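Local coordinates for putative diflavin flavoprotein A 3 (Synechocystis sp., PDB 6H0C) that probably passes electrons from NADH to oxygen, reducing it to water, this chain being its flavodiiron core of metallo-hydrolase-like and flavodoxin-like domains, at residues A[5-10]-A[64-69]; A[77-82]-A[93-98]; A[147-152]-A[211-216]; A[330-335]-A[360-365]. All coordinates share one frame; numbering follows the deposited sequence.

Interaction 1. Residues A[5-10]-A[64-69]; sequences VQICPI and VGTLIQ
Val-5 and Thr-66 mark the closest approach of the two backbones, their CA atoms 7.4 Å apart. Residues 5-10 belong to an edge strand, 4-11, while 64-69 are part of helix 60-70. Beyond Val-5 the strand leads away, and from Cys-8 on it no longer touches residues 64-69. No hydrogen bond joins the two segments.

Of residues 64-69, Thr-66 alone touches the strand, and its two branches meet different partners. Its CG2 lies anti to the backbone N (chi1 -66° for OG1) and meets the end of Ile-7 tip to tip, with Ile-7 CD1 3.7 Å from Thr-66 CG2. The same methyl also has Val-5 beside it, at 4.0 Å from Val-5 CG1. Val-5 does not meet Thr-66 head on: the two side chains lie alongside, pointing opposite ways, which brings Val-5 CG2 to 3.9 Å from Thr-66 OG1. Val-5 thus packs against the hydroxyl while the methyl faces Ile-7. That hydroxyl is engaged within its own helix, hydrogen-bonded to the carbonyl oxygen of Asn-62.

Gln-6, between the two touching strand residues, turns the other way, and its amide bonds to Arg-18 and to the carbonyl of Asp-181. Elsewhere on helix 60-70, Val-5 touches Asn-62 and Ile-7 touches Arg-70; Ile-7 also packs on Thr-15 and Phe-17 of the adjacent strand. The contact is a small one, near the surface, where a helix rests against the outermost strand of a mixed sheet, as expected of the layered alpha-beta/beta-alpha fold of the metallo-hydrolase domain.

Interaction 2. Residues A[77-82]-A[93-98]; sequences DYVILG and KLLLSL
Val-79 meets two consecutive leucines of the helix with a single methyl: its CG2 is 4.2 Å from Leu-95 CD2 and likewise 4.2 Å from Leu-96 CD2. Both leucines run at a slant to the valine, and in each it is the CD2 branch that touches. They get there by different routes. Leu-95 has CG anti to the backbone N (chi1 -179°), whereas in Leu-96 CG is anti to the carbonyl carbon (chi1 -64°), a turn that carries its tip in to the same methyl. At these distances the packing is loose van der Waals contact, entirely apolar and buried.

The pair belongs to a beta-alpha-beta crossover, strand 78-80, helix 86-98 and strand 103-106, in which the helix lies over the sheet of the metallo-hydrolase domain. Backbone hydrogen bonds of Val-79 to Thr-103 and Ile-105 fix the valine next to the returning strand. Leu-96 continues onto Ile-104 of that strand, and Leu-95 onto Leu-51 and Pro-54. On the solvent-exposed side of the helix, Ser-97 OG donates to Lys-93 O at 2.8 Å, tilted 21° from the carbonyl plane; the same oxygen accepts from Ser-97 N.

Interaction 3. Residues A[147-152]-A[211-216]; sequences IPTPSP and SAALNK
Ile-147 lays its CG2 methyl against the aliphatic stem of Lys-216, with Ile-147 CG2 3.9 Å from Lys-216 CB and 4.0 Å from Lys-216 CD. The two side chains are antiparallel neighbours, so the isoleucine meets the lysine's methylenes while the charged end runs on toward the next residue of the strand. This is strand-on-helix packing inside the metallo-hydrolase domain: strand 143-148, part of a mixed sheet, and the loop after it lie against helix 207-217.

The backbones come nearest two residues on, in the loop after the strand, with Thr-149 CA and Ala-213 CA 5.2 Å apart, consistent with the small alanine at that position. Thr-149 turns its methyl to the helix, because OG1 stands between the backbone N and the carbonyl carbon (chi1 53°), which puts CG2 anti to the carbonyl carbon. Thr-149 CG2 then touches Ala-213 CB at 3.7 Å. The hydroxyl takes no part in this; it is hydrogen-bonded to the side-chain amide of Gln-157, and backbone hydrogen bonding between Thr-149 and Gln-157 ties the threonine to the residue just before strand 158-162.

Ala-213 also rests on Leu-173, and Ile-147 on Leu-217 and Tyr-220. Lys-216 itself is exposed, and bends at its last torsion (chi4 101°), which leaves Lys-216 NZ 4.1 Å from Pro-148 O.

Interaction 4. Residues A[330-335]-A[360-365]; sequences GITLAN and NKFRDA
Leu-333 and Phe-362 both hold CG anti to the carbonyl carbon (chi1 -71° and -73°), and in each this swings the end of the side chain into the gap between the two helices. The leucine's CD2 methyl does the touching. It sits 3.7 Å from Ala-365 CB and 4.1 Å from Phe-362 CD1, approaching the ring on a slant. Thr-332, one residue earlier, adds its own methyl, also at an oblique angle to the ring, with Thr-332 CG2 4.3 Å from Phe-362 CE1; its hydroxyl is hydrogen-bonded to the carbonyl of Ala-328.

Helices 323-335 and 353-364 belong to the flavodoxin-like domain, whose fold sandwiches a five-stranded parallel sheet between helices. Phe-362 reaches down to that sheet, making edge-to-face contacts with Phe-310 and Phe-312 and packing on Cys-342, Val-344 and Phe-369. Thr-332 rests on the same two phenylalanines of strand 309-313, so both helices are seated on shared sheet residues. Asn-335 ND2 donates to Ile-331 O at 2.7 Å (N-H...O angle 164°), tying its side chain back to the preceding turn.

How the interactions relate
Along the chain the four contacts follow in series, none nested in another. Interactions 1 and 2 are neighbours, with centres about 15 Å apart: both use the seven-stranded mixed sheet, and their helices 60-70 and 86-98 pack directly, Val-64 CG1 lying 3.7 Å from Leu-98 CD1. Interaction 3 belongs to the same metallo-hydrolase domain but to its other mixed sheet, about 24 Å from interaction 2 between centres. Interaction 4 stands apart in the flavodoxin-like domain, about 52 Å from interaction 1 between centres and across the chain's centre from it. The flavodiiron core thus has three strand- or loop-to-helix contacts here in one domain and one helix-to-helix contact in the other, with interaction 3 nearest the chain's centre.

Interaction 1. Residues A[5-10]-A[64-69]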
loop_
_atom_site.group_PDB
_atom_site.type_symbol
_atom_site.label_atom_id
_atom_site.label_comp_id
_atom_site.label_asym_id
_atom_site.label_seq_id
_atom_site.Cartn_x
_atom_site.Cartn_y
_atom_site.Cartn_z
ATOM N N VAL A 5 -11.761 -18.022 -8.385
ATOM C CA VAL A 5 -12.572 -16.930 -7.870
ATOM C C VAL A 5 -13.665 -17.489 -6.966
ATOM O O VAL A 5 -14.520 -18.257 -7.403
ATOM C CB VAL A 5 -13.210 -16.092 -9.001
ATOM C CG1 VAL A 5 -14.072 -14.979 -8.417
ATOM C CG2 VAL A 5 -12.132 -15.523 -9.926
ATOM N N GLN A 6 -13.620 -17.107 -5.695
ATOM C CA GLN A 6 -14.607 -17.555 -4.728
ATOM C C GLN A 6 -15.675 -16.490 -4.567
ATOM O O GLN A 6 -15.367 -15.329 -4.290
ATOM C CB GLN A 6 -13.942 -17.858 -3.392
ATOM C CG GLN A 6 -14.878 -18.330 -2.307
ATOM C CD GLN A 6 -14.135 -18.596 -1.018
ATOM O OE1 GLN A 6 -13.226 -17.848 -0.645
ATOM N NE2 GLN A 6 -14.502 -19.673 -0.333
ATOM N N ILE A 7 -16.929 -16.886 -4.758
ATOM C CA ILE A 7 -18.044 -15.945 -4.724
ATOM C C ILE A 7 -18.929 -16.234 -3.529
ATOM O O ILE A 7 -19.259 -17.386 -3.263
ATOM C CB ILE A 7 -18.896 -16.011 -6.017
ATOM C CG1 ILE A 7 -18.019 -15.810 -7.253
ATOM C CG2 ILE A 7 -20.025 -14.976 -5.985
ATOM C CD1 ILE A 7 -18.811 -15.757 -8.532
ATOM N N CYS A 8 -19.323 -15.190 -2.811
ATOM C CA CYS A 8 -20.150 -15.383 -1.640
ATOM C C CYS A 8 -20.977 -14.136 -1.345
ATOM O O CYS A 8 -20.449 -13.019 -1.336
ATOM C CB CYS A 8 -19.263 -15.752 -0.447
ATOM S SG CYS A 8 -20.154 -16.257 1.035
ATOM N N PRO A 9 -22.291 -14.313 -1.126
ATOM C CA PRO A 9 -23.112 -13.196 -0.640
ATOM C C PRO A 9 -22.747 -12.888 0.807
ATOM O O PRO A 9 -22.627 -13.822 1.592
ATOM C CB PRO A 9 -24.544 -13.726 -0.762
ATOM C CG PRO A 9 -24.398 -15.210 -0.696
ATOM C CD PRO A 9 -23.084 -15.536 -1.346
ATOM N N ILE A 10 -22.557 -11.625 1.163
ATOM C CA ILE A 10 -22.031 -11.320 2.493
ATOM C C ILE A 10 -22.928 -10.384 3.295
ATOM O O ILE A 10 -22.764 -10.245 4.497
ATOM C CB ILE A 10 -20.607 -10.703 2.409
ATOM C CG1 ILE A 10 -20.619 -9.395 1.619
ATOM C CG2 ILE A 10 -19.621 -11.695 1.792
ATOM C CD1 ILE A 10 -19.291 -8.656 1.680
ATOM N N VAL A 64 -12.767 -11.229 -14.915
ATOM C CA VAL A 64 -13.705 -10.677 -15.885
ATOM C C VAL A 64 -14.553 -11.810 -16.441
ATOM O O VAL A 64 -15.755 -11.656 -16.644
ATOM C CB VAL A 64 -12.989 -9.930 -17.026
ATOM C CG1 VAL A 64 -13.962 -9.607 -18.157
ATOM C CG2 VAL A 64 -12.355 -8.662 -16.491
ATOM N N GLY A 65 -13.917 -12.958 -16.651
ATOM C CA GLY A 65 -14.597 -14.136 -17.151
ATOM C C GLY A 65 -15.688 -14.572 -16.203
ATOM O O GLY A 65 -16.797 -14.878 -16.626
ATOM N N THR A 66 -15.373 -14.580 -14.914
ATOM C CA THR A 66 -16.333 -14.972 -13.890
ATOM C C THR A 66 -17.446 -13.946 -13.702
ATOM O O THR A 66 -18.626 -14.290 -13.632
ATOM C CB THR A 66 -15.637 -15.185 -12.549
ATOM O OG1 THR A 66 -14.763 -16.309 -12.653
ATOM C CG2 THR A 66 -16.657 -15.447 -11.468
ATOM N N LEU A 67 -17.058 -12.682 -13.616
ATOM C CA LEU A 67 -18.011 -11.605 -13.390
ATOM C C LEU A 67 -19.102 -11.565 -14.458
ATOM O O LEU A 67 -20.284 -11.473 -14.140
ATOM C CB LEU A 67 -17.281 -10.263 -13.340
ATOM C CG LEU A 67 -18.140 -9.052 -12.980
ATOM C CD1 LEU A 67 -18.844 -9.286 -11.640
ATOM C CD2 LEU A 67 -17.291 -7.773 -12.950
ATOM N N ILE A 68 -18.696 -11.650 -15.721
ATOM C CA ILE A 68 -19.623 -11.586 -16.847
ATOM C C ILE A 68 -20.719 -12.653 -16.787
ATOM O O ILE A 68 -21.785 -12.504 -17.387
ATOM C CB ILE A 68 -18.860 -11.718 -18.172
ATOM C CG1 ILE A 68 -17.961 -10.499 -18.368
ATOM C CG2 ILE A 68 -19.814 -11.843 -19.338
ATOM C CD1 ILE A 68 -16.967 -10.655 -19.479
ATOM N N GLN A 69 -20.467 -13.724 -16.047
ATOM C CA GLN A 69 -21.452 -14.781 -15.926
ATOM C C GLN A 69 -22.461 -14.453 -14.847
ATOM O O GLN A 69 -23.522 -15.064 -14.776
ATOM C CB GLN A 69 -20.764 -16.111 -15.640
ATOM C CG GLN A 69 -19.813 -16.523 -16.758
ATOM C CD GLN A 69 -19.198 -17.889 -16.540
ATOM O OE1 GLN A 69 -19.735 -18.715 -15.801
ATOM N NE2 GLN A 69 -18.060 -18.134 -17.183
#

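Interaction 2. Residues A[77-82]-A[93-98]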
loop_
_atom_site.group_PDB
_atom_site.type_symbol
_atom_site.label_atom_id
_atom_site.label_comp_id
_atom_site.label_asym_id
_atom_site.label_seq_id
_atom_site.Cartn_x
_atom_site.Cartn_y
_atom_site.Cartn_z
ATOM N N ASP A 77 -22.995 0.584 -12.879
ATOM C CA ASP A 77 -23.037 2.036 -12.738
ATOM C C ASP A 77 -21.714 2.626 -12.267
ATOM O O ASP A 77 -21.297 3.689 -12.746
ATOM C CB ASP A 77 -24.138 2.452 -11.763
ATOM C CG ASP A 77 -25.523 2.141 -12.287
ATOM O OD1 ASP A 77 -25.937 2.785 -13.271
ATOM O OD2 ASP A 77 -26.200 1.263 -11.713
ATOM N N TYR A 78 -21.062 1.950 -11.319
ATOM C CA TYR A 78 -19.869 2.508 -10.686
ATOM C C TYR A 78 -18.752 1.508 -10.520
ATOM O O TYR A 78 -18.995 0.335 -10.208
ATOM C CB TYR A 78 -20.203 3.089 -9.311
ATOM C CG TYR A 78 -21.214 4.208 -9.361
ATOM C CD1 TYR A 78 -20.865 5.468 -9.847
ATOM C CD2 TYR A 78 -22.517 4.008 -8.918
ATOM C CE1 TYR A 78 -21.787 6.492 -9.896
ATOM C CE2 TYR A 78 -23.443 5.026 -8.963
ATOM C CZ TYR A 78 -23.072 6.265 -9.451
ATOM O OH TYR A 78 -23.997 7.282 -9.490
ATOM N N VAL A 79 -17.526 1.986 -10.721
ATOM C CA VAL A 79 -16.356 1.240 -10.287
ATOM C C VAL A 79 -15.618 2.059 -9.222
ATOM O O VAL A 79 -15.095 3.147 -9.490
ATOM C CB VAL A 79 -15.428 0.880 -11.463
ATOM C CG1 VAL A 79 -14.211 0.118 -10.947
ATOM C CG2 VAL A 79 -16.177 0.032 -12.470
ATOM N N ILE A 80 -15.608 1.530 -8.001
ATOM C CA ILE A 80 -15.040 2.228 -6.864
ATOM C C ILE A 80 -13.644 1.681 -6.577
ATOM O O ILE A 80 -13.464 0.465 -6.433
ATOM C CB ILE A 80 -15.949 2.088 -5.622
ATOM C CG1 ILE A 80 -17.351 2.601 -5.938
ATOM C CG2 ILE A 80 -15.372 2.843 -4.436
ATOM C CD1 ILE A 80 -18.305 2.515 -4.758
ATOM N N LEU A 81 -12.654 2.571 -6.515
ATOM C CA LEU A 81 -11.270 2.146 -6.306
ATOM C C LEU A 81 -10.785 2.542 -4.918
ATOM O O LEU A 81 -10.781 3.730 -4.576
ATOM C CB LEU A 81 -10.344 2.751 -7.367
ATOM C CG LEU A 81 -10.726 2.486 -8.814
ATOM C CD1 LEU A 81 -9.841 3.275 -9.762
ATOM C CD2 LEU A 81 -10.626 1.001 -9.091
ATOM N N GLY A 82 -10.378 1.549 -4.125
ATOM C CA GLY A 82 -9.814 1.801 -2.803
ATOM C C GLY A 82 -8.357 2.244 -2.883
ATOM O O GLY A 82 -7.814 2.816 -1.932
ATOM N N LYS A 93 -8.640 -1.332 -17.666
ATOM C CA LYS A 93 -8.730 -1.090 -19.111
ATOM C C LYS A 93 -9.714 -2.055 -19.769
ATOM O O LYS A 93 -10.535 -1.658 -20.596
ATOM C CB LYS A 93 -7.364 -1.223 -19.790
ATOM C CG LYS A 93 -6.374 -0.096 -19.522
ATOM C CD LYS A 93 -5.012 -0.408 -20.164
ATOM C CE LYS A 93 -3.841 0.137 -19.338
ATOM N NZ LYS A 93 -2.510 -0.349 -19.817
ATOM N N LEU A 94 -9.630 -3.327 -19.399
ATOM C CA LEU A 94 -10.509 -4.328 -19.981
ATOM C C LEU A 94 -11.929 -4.153 -19.468
ATOM O O LEU A 94 -12.869 -4.099 -20.251
ATOM C CB LEU A 94 -10.008 -5.738 -19.675
ATOM C CG LEU A 94 -10.928 -6.848 -20.179
ATOM C CD1 LEU A 94 -11.085 -6.746 -21.684
ATOM C CD2 LEU A 94 -10.401 -8.216 -19.772
ATOM N N LEU A 95 -12.080 -4.065 -18.149
ATOM C CA LEU A 95 -13.399 -3.930 -17.533
ATOM C C LEU A 95 -14.185 -2.727 -18.071
ATOM O O LEU A 95 -15.385 -2.816 -18.353
ATOM C CB LEU A 95 -13.256 -3.814 -16.012
ATOM C CG LEU A 95 -14.563 -3.680 -15.236
ATOM C CD1 LEU A 95 -15.391 -4.922 -15.460
ATOM C CD2 LEU A 95 -14.304 -3.469 -13.758
ATOM N N LEU A 96 -13.506 -1.596 -18.206
ATOM C CA LEU A 96 -14.170 -0.373 -18.640
ATOM C C LEU A 96 -14.493 -0.422 -20.130
ATOM O O LEU A 96 -15.391 0.277 -20.589
ATOM C CB LEU A 96 -13.313 0.850 -18.307
ATOM C CG LEU A 96 -13.130 1.044 -16.800
ATOM C CD1 LEU A 96 -12.395 2.328 -16.486
ATOM C CD2 LEU A 96 -14.477 1.027 -16.125
ATOM N N SER A 97 -13.772 -1.253 -20.880
ATOM C CA SER A 97 -14.113 -1.506 -22.282
ATOM C C SER A 97 -15.476 -2.168 -22.363
ATOM O O SER A 97 -16.265 -1.888 -23.257
ATOM C CB SER A 97 -13.066 -2.391 -22.961
ATOM O OG SER A 97 -11.832 -1.712 -23.106
ATOM N N LEU A 98 -15.742 -3.046 -21.407
ATOM C CA LEU A 98 -16.987 -3.795 -21.352
ATOM C C LEU A 98 -18.091 -3.049 -20.625
ATOM O O LEU A 98 -19.255 -3.418 -20.707
ATOM C CB LEU A 98 -16.751 -5.128 -20.663
ATOM C CG LEU A 98 -15.907 -6.123 -21.443
ATOM C CD1 LEU A 98 -15.183 -7.061 -20.492
ATOM C CD2 LEU A 98 -16.828 -6.893 -22.367
#

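Interaction 3. Residues A[147-152]-A[211-216]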
loop_
_atom_site.group_PDB
_atom_site.type_symbol
_atom_site.label_atom_id
_atom_site.label_comp_id
_atom_site.label_asym_id
_atom_site.label_seq_id
_atom_site.Cartn_x
_atom_site.Cartn_y
_atom_site.Cartn_z
ATOM N N ILE A 147 -14.055 7.928 2.997
ATOM C CA ILE A 147 -13.009 8.370 3.914
ATOM C C ILE A 147 -11.620 8.171 3.307
ATOM O O ILE A 147 -11.105 7.043 3.307
ATOM C CB ILE A 147 -13.042 7.598 5.261
ATOM C CG1 ILE A 147 -14.458 7.550 5.842
ATOM C CG2 ILE A 147 -12.039 8.218 6.239
ATOM C CD1 ILE A 147 -15.212 6.285 5.534
ATOM N N PRO A 148 -11.011 9.253 2.778
ATOM C CA PRO A 148 -9.613 9.174 2.327
ATOM C C PRO A 148 -8.665 8.744 3.461
ATOM O O PRO A 148 -8.745 9.266 4.572
ATOM C CB PRO A 148 -9.310 10.609 1.862
ATOM C CG PRO A 148 -10.651 11.163 1.465
ATOM C CD PRO A 148 -11.615 10.567 2.475
ATOM N N THR A 149 -7.787 7.785 3.193
ATOM C CA THR A 149 -6.863 7.334 4.222
ATOM C C THR A 149 -5.469 7.175 3.621
ATOM O O THR A 149 -4.935 6.067 3.538
ATOM C CB THR A 149 -7.327 6.007 4.867
ATOM O OG1 THR A 149 -7.574 5.031 3.847
ATOM C CG2 THR A 149 -8.607 6.219 5.672
ATOM N N PRO A 150 -4.876 8.293 3.192
ATOM C CA PRO A 150 -3.605 8.272 2.470
ATOM C C PRO A 150 -2.443 7.751 3.301
ATOM O O PRO A 150 -2.370 8.006 4.506
ATOM C CB PRO A 150 -3.382 9.749 2.119
ATOM C CG PRO A 150 -4.125 10.499 3.180
ATOM C CD PRO A 150 -5.369 9.667 3.381
ATOM N N SER A 151 -1.547 7.025 2.639
ATOM C CA SER A 151 -0.249 6.668 3.196
ATOM C C SER A 151 0.791 6.828 2.083
ATOM O O SER A 151 0.427 7.019 0.926
ATOM C CB SER A 151 -0.248 5.243 3.747
ATOM O OG SER A 151 -0.453 4.300 2.711
ATOM N N PRO A 152 2.086 6.776 2.432
ATOM C CA PRO A 152 3.120 6.931 1.399
ATOM C C PRO A 152 2.978 5.899 0.286
ATOM O O PRO A 152 3.084 6.228 -0.899
ATOM C CB PRO A 152 4.426 6.736 2.180
ATOM C CG PRO A 152 4.085 7.247 3.557
ATOM C CD PRO A 152 2.654 6.797 3.796
ATOM N N SER A 211 -2.570 5.673 11.940
ATOM C CA SER A 211 -3.266 6.066 13.159
ATOM C C SER A 211 -4.294 7.152 12.860
ATOM O O SER A 211 -5.391 7.152 13.420
ATOM C CB SER A 211 -2.279 6.550 14.221
ATOM O OG SER A 211 -2.945 6.860 15.433
ATOM N N ALA A 212 -3.936 8.079 11.978
ATOM C CA ALA A 212 -4.866 9.120 11.564
ATOM C C ALA A 212 -6.069 8.483 10.866
ATOM O O ALA A 212 -7.209 8.906 11.061
ATOM C CB ALA A 212 -4.183 10.121 10.652
ATOM N N ALA A 213 -5.799 7.461 10.054
ATOM C CA ALA A 213 -6.848 6.723 9.364
ATOM C C ALA A 213 -7.803 6.097 10.367
ATOM O O ALA A 213 -9.014 6.266 10.262
ATOM C CB ALA A 213 -6.248 5.639 8.455
ATOM N N LEU A 214 -7.263 5.370 11.338
ATOM C CA LEU A 214 -8.123 4.616 12.248
ATOM C C LEU A 214 -8.921 5.558 13.114
ATOM O O LEU A 214 -10.025 5.232 13.556
ATOM C CB LEU A 214 -7.314 3.654 13.121
ATOM C CG LEU A 214 -7.212 2.208 12.622
ATOM C CD1 LEU A 214 -6.631 2.169 11.220
ATOM C CD2 LEU A 214 -6.364 1.361 13.577
ATOM N N ASN A 215 -8.371 6.737 13.360
ATOM C CA ASN A 215 -9.118 7.713 14.132
ATOM C C ASN A 215 -10.363 8.164 13.377
ATOM O O ASN A 215 -11.438 8.273 13.959
ATOM C CB ASN A 215 -8.261 8.915 14.483
ATOM C CG ASN A 215 -9.033 9.943 15.275
ATOM O OD1 ASN A 215 -9.434 9.688 16.417
ATOM N ND2 ASN A 215 -9.266 11.109 14.671
ATOM N N LYS A 216 -10.222 8.419 12.079
ATOM C CA LYS A 216 -11.378 8.789 11.267
ATOM C C LYS A 216 -12.409 7.652 11.194
ATOM O O LYS A 216 -13.617 7.879 11.311
ATOM C CB LYS A 216 -10.936 9.177 9.856
ATOM C CG LYS A 216 -10.118 10.464 9.755
ATOM C CD LYS A 216 -9.795 10.772 8.293
ATOM C CE LYS A 216 -8.728 11.849 8.139
ATOM N NZ LYS A 216 -7.391 11.264 7.835
#

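Interaction 4. Residues A[330-335]-A[360-365]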
loop_
_atom_site.group_PDB
_atom_site.type_symbol
_atom_site.label_atom_id
_atom_site.label_comp_id
_atom_site.label_asym_id
_atom_site.label_seq_id
_atom_site.Cartn_x
_atom_site.Cartn_y
_atom_site.Cartn_z
ATOM N N GLY A 330 17.691 18.040 -1.897
ATOM C CA GLY A 330 17.970 19.403 -1.476
ATOM C C GLY A 330 17.444 19.699 -0.084
ATOM O O GLY A 330 18.132 20.301 0.750
ATOM N N ILE A 331 16.210 19.280 0.170
ATOM C CA ILE A 331 15.595 19.503 1.472
ATOM C C ILE A 331 16.347 18.721 2.536
ATOM O O ILE A 331 16.566 19.216 3.641
ATOM C CB ILE A 331 14.099 19.107 1.466
ATOM C CG1 ILE A 331 13.331 19.978 0.461
ATOM C CG2 ILE A 331 13.501 19.228 2.865
ATOM C CD1 ILE A 331 11.914 19.503 0.183
ATOM N N THR A 332 16.761 17.504 2.199
ATOM C CA THR A 332 17.486 16.677 3.151
ATOM C C THR A 332 18.847 17.297 3.478
ATOM O O THR A 332 19.212 17.423 4.646
ATOM C CB THR A 332 17.666 15.245 2.619
ATOM O OG1 THR A 332 16.376 14.644 2.441
ATOM C CG2 THR A 332 18.477 14.399 3.603
ATOM N N LEU A 333 19.588 17.710 2.452
ATOM C CA LEU A 333 20.893 18.332 2.682
ATOM C C LEU A 333 20.756 19.641 3.456
ATOM O O LEU A 333 21.595 19.955 4.307
ATOM C CB LEU A 333 21.626 18.583 1.359
ATOM C CG LEU A 333 22.153 17.347 0.629
ATOM C CD1 LEU A 333 22.733 17.732 -0.714
ATOM C CD2 LEU A 333 23.198 16.657 1.473
ATOM N N ALA A 334 19.705 20.402 3.164
ATOM C CA ALA A 334 19.497 21.683 3.838
ATOM C C ALA A 334 19.123 21.503 5.304
ATOM O O ALA A 334 19.251 22.431 6.089
ATOM C CB ALA A 334 18.425 22.496 3.124
ATOM N N ASN A 335 18.665 20.315 5.678
ATOM C CA ASN A 335 18.117 20.140 7.021
ATOM C C ASN A 335 18.761 19.083 7.900
ATOM O O ASN A 335 18.674 19.168 9.123
ATOM C CB ASN A 335 16.630 19.838 6.924
ATOM C CG ASN A 335 15.834 21.046 6.525
ATOM O OD1 ASN A 335 15.572 21.930 7.350
ATOM N ND2 ASN A 335 15.457 21.113 5.251
ATOM N N ASN A 360 27.485 9.849 -3.940
ATOM C CA ASN A 360 28.502 10.891 -4.022
ATOM C C ASN A 360 28.136 12.159 -3.278
ATOM O O ASN A 360 28.977 12.749 -2.596
ATOM C CB ASN A 360 28.777 11.244 -5.476
ATOM C CG ASN A 360 29.637 10.230 -6.155
ATOM O OD1 ASN A 360 30.437 9.556 -5.508
ATOM N ND2 ASN A 360 29.483 10.106 -7.465
ATOM N N LYS A 361 26.885 12.589 -3.429
ATOM C CA LYS A 361 26.439 13.824 -2.798
ATOM C C LYS A 361 26.431 13.680 -1.277
ATOM O O LYS A 361 26.851 14.589 -0.560
ATOM C CB LYS A 361 25.055 14.231 -3.321
ATOM C CG LYS A 361 25.123 15.177 -4.517
ATOM C CD LYS A 361 26.118 14.673 -5.542
ATOM C CE LYS A 361 26.391 15.690 -6.633
ATOM N NZ LYS A 361 27.168 15.069 -7.751
ATOM N N PHE A 362 25.983 12.532 -0.787
ATOM C CA PHE A 362 25.948 12.307 0.648
ATOM C C PHE A 362 27.364 12.126 1.203
ATOM O O PHE A 362 27.677 12.623 2.291
ATOM C CB PHE A 362 25.052 11.108 0.979
ATOM C CG PHE A 362 23.585 11.400 0.807
ATOM C CD1 PHE A 362 23.036 12.572 1.314
ATOM C CD2 PHE A 362 22.759 10.525 0.119
ATOM C CE1 PHE A 362 21.682 12.858 1.147
ATOM C CE2 PHE A 362 21.409 10.809 -0.053
ATOM C CZ PHE A 362 20.872 11.971 0.459
ATOM N N ARG A 363 28.232 11.453 0.452
ATOM C CA ARG A 363 29.618 11.318 0.895
ATOM C C ARG A 363 30.310 12.683 0.950
ATOM O O ARG A 363 30.957 13.007 1.943
ATOM C CB ARG A 363 30.408 10.369 -0.001
ATOM C CG ARG A 363 31.858 10.207 0.463
ATOM C CD ARG A 363 32.565 9.048 -0.219
ATOM N NE ARG A 363 32.222 8.967 -1.634
ATOM C CZ ARG A 363 31.646 7.911 -2.202
ATOM N NH1 ARG A 363 31.359 6.833 -1.479
ATOM N NH2 ARG A 363 31.366 7.934 -3.499
ATOM N N ASP A 364 30.168 13.483 -0.103
ATOM C CA ASP A 364 30.752 14.826 -0.112
ATOM C C ASP A 364 30.197 15.691 1.017
ATOM O O ASP A 364 30.898 16.549 1.557
ATOM C CB ASP A 364 30.509 15.519 -1.454
ATOM C CG ASP A 364 31.293 14.884 -2.582
ATOM O OD1 ASP A 364 31.075 15.267 -3.753
ATOM O OD2 ASP A 364 32.120 13.991 -2.295
ATOM N N ALA A 365 28.940 15.457 1.377
ATOM C CA ALA A 365 28.277 16.255 2.401
ATOM C C ALA A 365 28.624 15.777 3.807
ATOM O O ALA A 365 28.063 16.272 4.782
ATOM C CB ALA A 365 26.770 16.236 2.194
#